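Local coordinates for GCN5-related N-acetyltransferase (Anabaena variabilis, PDB 2OZG), which binds coenzyme A and probably transfers an acetyl group to an amine, perhaps that of an aminoglycoside, at residues L66-R76 with A175-H185. Numbering follows the deposited sequence.
With ACT (acetate ion), chain B.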
loop_
_atom_site.group_PDB
_atom_site.type_symbol
_atom_site.label_atom_id
_atom_site.label_comp_id
_atom_site.label_asym_id
_atom_site.label_seq_id
_atom_site.Cartn_x
_atom_site.Cartn_y
_atom_site.Cartn_z
ATOM N N LEU A 66 -32.798 -19.493 -13.046
ATOM C CA LEU A 66 -33.611 -19.200 -11.831
ATOM C C LEU A 66 -34.922 -18.536 -12.210
ATOM O O LEU A 66 -34.968 -17.321 -12.502
ATOM C CB LEU A 66 -32.828 -18.299 -10.822
ATOM C CG LEU A 66 -31.464 -18.857 -10.424
ATOM C CD1 LEU A 66 -30.743 -17.953 -9.413
ATOM C CD2 LEU A 66 -31.579 -20.253 -9.833
ATOM N N PRO A 67 -35.980 -19.351 -12.321
ATOM C CA PRO A 67 -37.242 -18.769 -12.652
ATOM C C PRO A 67 -37.837 -18.037 -11.492
ATOM O O PRO A 67 -38.140 -18.638 -10.460
ATOM C CB PRO A 67 -38.118 -19.974 -13.090
ATOM C CG PRO A 67 -37.222 -21.156 -13.102
ATOM C CD PRO A 67 -36.026 -20.804 -12.274
HETATM N N MSE A 68 -38.029 -16.738 -11.663
HETATM C CA MSE A 68 -38.558 -15.938 -10.578
HETATM C C MSE A 68 -39.300 -14.727 -11.122
HETATM O O MSE A 68 -40.062 -14.847 -12.056
HETATM C CB MSE A 68 -37.398 -15.558 -9.649
HETATM C CG MSE A 68 -36.293 -14.830 -10.320
HETATM SE SE MSE A 68 -34.906 -14.194 -9.137
HETATM C CE MSE A 68 -33.409 -14.469 -10.322
ATOM N N GLY A 69 -39.146 -13.577 -10.495
ATOM C CA GLY A 69 -39.808 -12.385 -10.957
ATOM C C GLY A 69 -38.947 -11.190 -10.678
ATOM O O GLY A 69 -37.984 -11.257 -9.879
ATOM N N GLN A 70 -39.319 -10.086 -11.318
ATOM C CA GLN A 70 -38.632 -8.812 -11.134
ATOM C C GLN A 70 -39.695 -7.710 -11.116
ATOM O O GLN A 70 -40.610 -7.719 -11.943
ATOM C CB GLN A 70 -37.645 -8.552 -12.275
ATOM C CG GLN A 70 -36.595 -7.569 -11.898
ATOM C CD GLN A 70 -35.457 -7.499 -12.822
ATOM O OE1 GLN A 70 -35.582 -7.804 -14.009
ATOM N NE2 GLN A 70 -34.316 -6.959 -12.319
ATOM N N TRP A 71 -39.556 -6.765 -10.183
ATOM C CA TRP A 71 -40.524 -5.680 -10.058
ATOM C C TRP A 71 -40.195 -4.449 -10.944
ATOM O O TRP A 71 -39.224 -3.756 -10.677
ATOM C CB TRP A 71 -40.670 -5.304 -8.592
ATOM C CG TRP A 71 -41.192 -6.420 -7.734
ATOM C CD1 TRP A 71 -40.428 -7.312 -7.024
ATOM C CD2 TRP A 71 -42.558 -6.783 -7.475
ATOM N NE1 TRP A 71 -41.215 -8.191 -6.369
ATOM C CE2 TRP A 71 -42.529 -7.904 -6.621
ATOM C CE3 TRP A 71 -43.796 -6.263 -7.854
ATOM C CZ2 TRP A 71 -43.705 -8.505 -6.120
ATOM C CZ3 TRP A 71 -44.940 -6.892 -7.419
ATOM C CH2 TRP A 71 -44.898 -7.979 -6.554
ATOM N N TRP A 72 -41.010 -4.192 -11.980
ATOM C CA TRP A 72 -40.811 -3.059 -12.898
ATOM C C TRP A 72 -42.097 -2.229 -12.874
ATOM O O TRP A 72 -43.184 -2.748 -13.174
ATOM C CB TRP A 72 -40.514 -3.541 -14.344
ATOM C CG TRP A 72 -39.206 -4.336 -14.477
ATOM C CD1 TRP A 72 -39.045 -5.714 -14.603
ATOM C CD2 TRP A 72 -37.895 -3.785 -14.361
ATOM N NE1 TRP A 72 -37.685 -6.012 -14.675
ATOM C CE2 TRP A 72 -36.976 -4.836 -14.511
ATOM C CE3 TRP A 72 -37.415 -2.460 -14.226
ATOM C CZ2 TRP A 72 -35.610 -4.613 -14.476
ATOM C CZ3 TRP A 72 -36.092 -2.247 -14.149
ATOM C CH2 TRP A 72 -35.188 -3.307 -14.278
ATOM N N GLY A 73 -41.957 -0.963 -12.526
ATOM C CA GLY A 73 -43.045 -0.047 -12.399
ATOM C C GLY A 73 -44.096 -0.593 -11.427
ATOM O O GLY A 73 -45.273 -0.363 -11.600
ATOM N N GLY A 74 -43.651 -1.369 -10.456
ATOM C CA GLY A 74 -44.513 -1.898 -9.431
ATOM C C GLY A 74 -45.325 -3.111 -9.773
ATOM O O GLY A 74 -46.213 -3.463 -9.007
ATOM N N GLN A 75 -45.034 -3.739 -10.908
ATOM C CA GLN A 75 -45.700 -4.957 -11.331
ATOM C C GLN A 75 -44.653 -6.044 -11.385
ATOM O O GLN A 75 -43.504 -5.790 -11.739
ATOM C CB GLN A 75 -46.277 -4.761 -12.722
ATOM C CG GLN A 75 -47.396 -3.710 -12.797
ATOM C CD GLN A 75 -48.600 -4.064 -11.962
ATOM O OE1 GLN A 75 -49.109 -5.191 -12.004
ATOM N NE2 GLN A 75 -49.053 -3.113 -11.184
ATOM N N ARG A 76 -45.030 -7.249 -11.012
ATOM C CA ARG A 76 -44.099 -8.344 -11.066
ATOM C C ARG A 76 -44.079 -8.899 -12.497
ATOM O O ARG A 76 -45.091 -9.380 -12.979
ATOM C CB ARG A 76 -44.522 -9.463 -10.147
ATOM C CG ARG A 76 -43.529 -10.584 -10.068
ATOM C CD ARG A 76 -44.273 -11.821 -9.567
ATOM N NE ARG A 76 -43.426 -13.002 -9.422
ATOM C CZ ARG A 76 -43.225 -13.935 -10.353
ATOM N NH1 ARG A 76 -43.837 -13.904 -11.519
ATOM N NH2 ARG A 76 -42.454 -14.966 -10.066
ATOM N N ALA A 175 -39.618 -4.495 -2.352
ATOM C CA ALA A 175 -39.380 -5.026 -3.716
ATOM C C ALA A 175 -40.378 -4.397 -4.651
ATOM O O ALA A 175 -40.032 -3.801 -5.680
ATOM C CB ALA A 175 -39.565 -6.601 -3.754
ATOM N N GLN A 176 -41.634 -4.458 -4.253
ATOM C CA GLN A 176 -42.704 -3.952 -5.107
ATOM C C GLN A 176 -42.516 -2.470 -5.357
ATOM O O GLN A 176 -42.876 -1.987 -6.420
ATOM C CB GLN A 176 -44.050 -4.281 -4.495
ATOM C CG GLN A 176 -45.265 -3.970 -5.397
ATOM C CD GLN A 176 -45.694 -2.512 -5.363
ATOM O OE1 GLN A 176 -45.635 -1.872 -4.324
ATOM N NE2 GLN A 176 -46.176 -1.996 -6.498
ATOM N N LEU A 177 -41.897 -1.774 -4.399
ATOM C CA LEU A 177 -41.643 -0.306 -4.481
ATOM C C LEU A 177 -40.361 0.117 -5.152
ATOM O O LEU A 177 -40.171 1.308 -5.453
ATOM C CB LEU A 177 -41.645 0.305 -3.065
ATOM C CG LEU A 177 -42.972 0.270 -2.332
ATOM C CD1 LEU A 177 -42.802 0.691 -0.900
ATOM C CD2 LEU A 177 -44.002 1.136 -3.022
ATOM N N THR A 178 -39.482 -0.843 -5.421
ATOM C CA THR A 178 -38.178 -0.562 -5.969
ATOM C C THR A 178 -38.052 -1.133 -7.384
ATOM O O THR A 178 -38.117 -2.362 -7.609
ATOM C CB THR A 178 -37.100 -1.157 -5.054
ATOM O OG1 THR A 178 -37.409 -0.856 -3.658
ATOM C CG2 THR A 178 -35.762 -0.599 -5.422
ATOM N N HIS A 179 -37.927 -0.225 -8.326
ATOM C CA HIS A 179 -37.834 -0.498 -9.777
ATOM C C HIS A 179 -36.544 -1.289 -9.997
ATOM O O HIS A 179 -35.419 -0.818 -9.665
ATOM C CB HIS A 179 -37.864 0.855 -10.493
ATOM C CG HIS A 179 -38.097 0.824 -11.977
ATOM N ND1 HIS A 179 -39.216 0.267 -12.556
ATOM C CD2 HIS A 179 -37.421 1.435 -12.987
ATOM C CE1 HIS A 179 -39.187 0.481 -13.857
ATOM N NE2 HIS A 179 -38.109 1.185 -14.148
ATOM N N GLY A 180 -36.730 -2.556 -10.406
ATOM C CA GLY A 180 -35.603 -3.466 -10.619
ATOM C C GLY A 180 -35.397 -4.589 -9.602
ATOM O O GLY A 180 -34.623 -5.515 -9.891
ATOM N N TYR A 181 -36.079 -4.530 -8.447
ATOM C CA TYR A 181 -35.896 -5.507 -7.384
ATOM C C TYR A 181 -36.383 -6.847 -7.800
ATOM O O TYR A 181 -37.329 -6.999 -8.603
ATOM C CB TYR A 181 -36.595 -5.120 -6.042
ATOM C CG TYR A 181 -35.716 -4.808 -4.843
ATOM C CD1 TYR A 181 -34.662 -3.897 -4.913
ATOM C CD2 TYR A 181 -35.982 -5.393 -3.603
ATOM C CE1 TYR A 181 -33.871 -3.609 -3.768
ATOM C CE2 TYR A 181 -35.241 -5.072 -2.466
ATOM C CZ TYR A 181 -34.184 -4.157 -2.551
ATOM O OH TYR A 181 -33.410 -3.880 -1.453
ATOM N N LEU A 182 -35.734 -7.843 -7.240
ATOM C CA LEU A 182 -36.150 -9.219 -7.525
ATOM C C LEU A 182 -37.386 -9.645 -6.769
ATOM O O LEU A 182 -37.624 -9.149 -5.684
ATOM C CB LEU A 182 -35.084 -10.192 -7.083
ATOM C CG LEU A 182 -33.729 -10.146 -7.779
ATOM C CD1 LEU A 182 -32.838 -11.323 -7.275
ATOM C CD2 LEU A 182 -33.890 -10.160 -9.281
ATOM N N ASP A 183 -38.189 -10.504 -7.392
ATOM C CA ASP A 183 -39.138 -11.319 -6.607
ATOM C C ASP A 183 -38.261 -12.570 -6.520
ATOM O O ASP A 183 -38.108 -13.311 -7.471
ATOM C CB ASP A 183 -40.498 -11.552 -7.263
ATOM C CG ASP A 183 -41.393 -12.491 -6.429
ATOM O OD1 ASP A 183 -40.936 -12.988 -5.388
ATOM O OD2 ASP A 183 -42.532 -12.750 -6.829
ATOM N N ARG A 184 -37.591 -12.726 -5.388
ATOM C CA ARG A 184 -36.566 -13.738 -5.239
ATOM C C ARG A 184 -36.905 -15.236 -5.386
ATOM O O ARG A 184 -37.842 -15.753 -4.804
ATOM C CB ARG A 184 -35.945 -13.608 -3.851
ATOM C CG ARG A 184 -35.045 -12.426 -3.632
ATOM C CD ARG A 184 -34.737 -12.247 -2.137
ATOM N NE ARG A 184 -33.786 -11.135 -1.955
ATOM C CZ ARG A 184 -33.446 -10.577 -0.798
ATOM N NH1 ARG A 184 -33.979 -11.001 0.328
ATOM N NH2 ARG A 184 -32.568 -9.571 -0.789
ATOM N N HIS A 185 -36.037 -15.916 -6.106
ATOM C CA HIS A 185 -36.063 -17.354 -6.196
ATOM C C HIS A 185 -35.575 -17.792 -4.817
ATOM O O HIS A 185 -34.781 -17.069 -4.159
ATOM C CB HIS A 185 -35.069 -17.833 -7.276
ATOM C CG HIS A 185 -35.130 -19.281 -7.576
ATOM N ND1 HIS A 185 -34.447 -20.234 -6.840
ATOM C CD2 HIS A 185 -35.767 -19.950 -8.561
ATOM C CE1 HIS A 185 -34.685 -21.428 -7.342
ATOM N NE2 HIS A 185 -35.473 -21.286 -8.396
HETATM C C ACT B . -42.381 -17.271 -12.637
HETATM O O ACT B . -43.463 -16.599 -12.842
HETATM O OXT ACT B . -42.251 -17.854 -11.510
HETATM C CH3 ACT B . -41.273 -17.392 -13.660
HETATM O O HOH W 1 -41.166 -1.811 -8.897
HETATM O O HOH W 2 -40.492 -15.578 -7.590
#
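The backbone O of D183 is gripped twice, by the amide N of G69 at 3.2 Å, on a lone pair, and by a water that also accepts R76 NH2. On the same residue, R76 NE forms a salt bridge to D183 OD2 at 2.8 Å, meeting the anti side of the carboxylate with the two planes nearly perpendicular. R76 is drawn straight out from CG to NE, and its NH1 binds an acetate, probably from the crystallisation liquor. D183 and L182 form a short antiparallel strand paired with G69 and Q70, so the chain leading out of helix 165-177 is tied to strand 58-72 of the N-terminal GNAT domain. Straight bonds continue the pairing, W71 N to Y181 O (2.7 Å) and G180 N to W71 O. One face of the W71 indole packs on A175 and Q176: Q176 CB lies 4.0 Å from the centroid of its six-membered ring, A175 CB touches CD1, and R76 CB covers the opposite face. With W71 cut back to an alanine, A175 and Q176 would probably lose their apolar cover and a gap would open between hairpin and helix. The type I' turn W72-Q75, which joins strands 58-72 and 75-87, meets Q176 and H179. Bent at chi2 (-82°), Q176 reaches G74 O through NE2 in both amide and carbonyl planes. Beyond it, the edge of W72 meets the H179 face in a T-shaped pair, while H179 ND1 accepts G73 N at 3.0 Å in the ring plane.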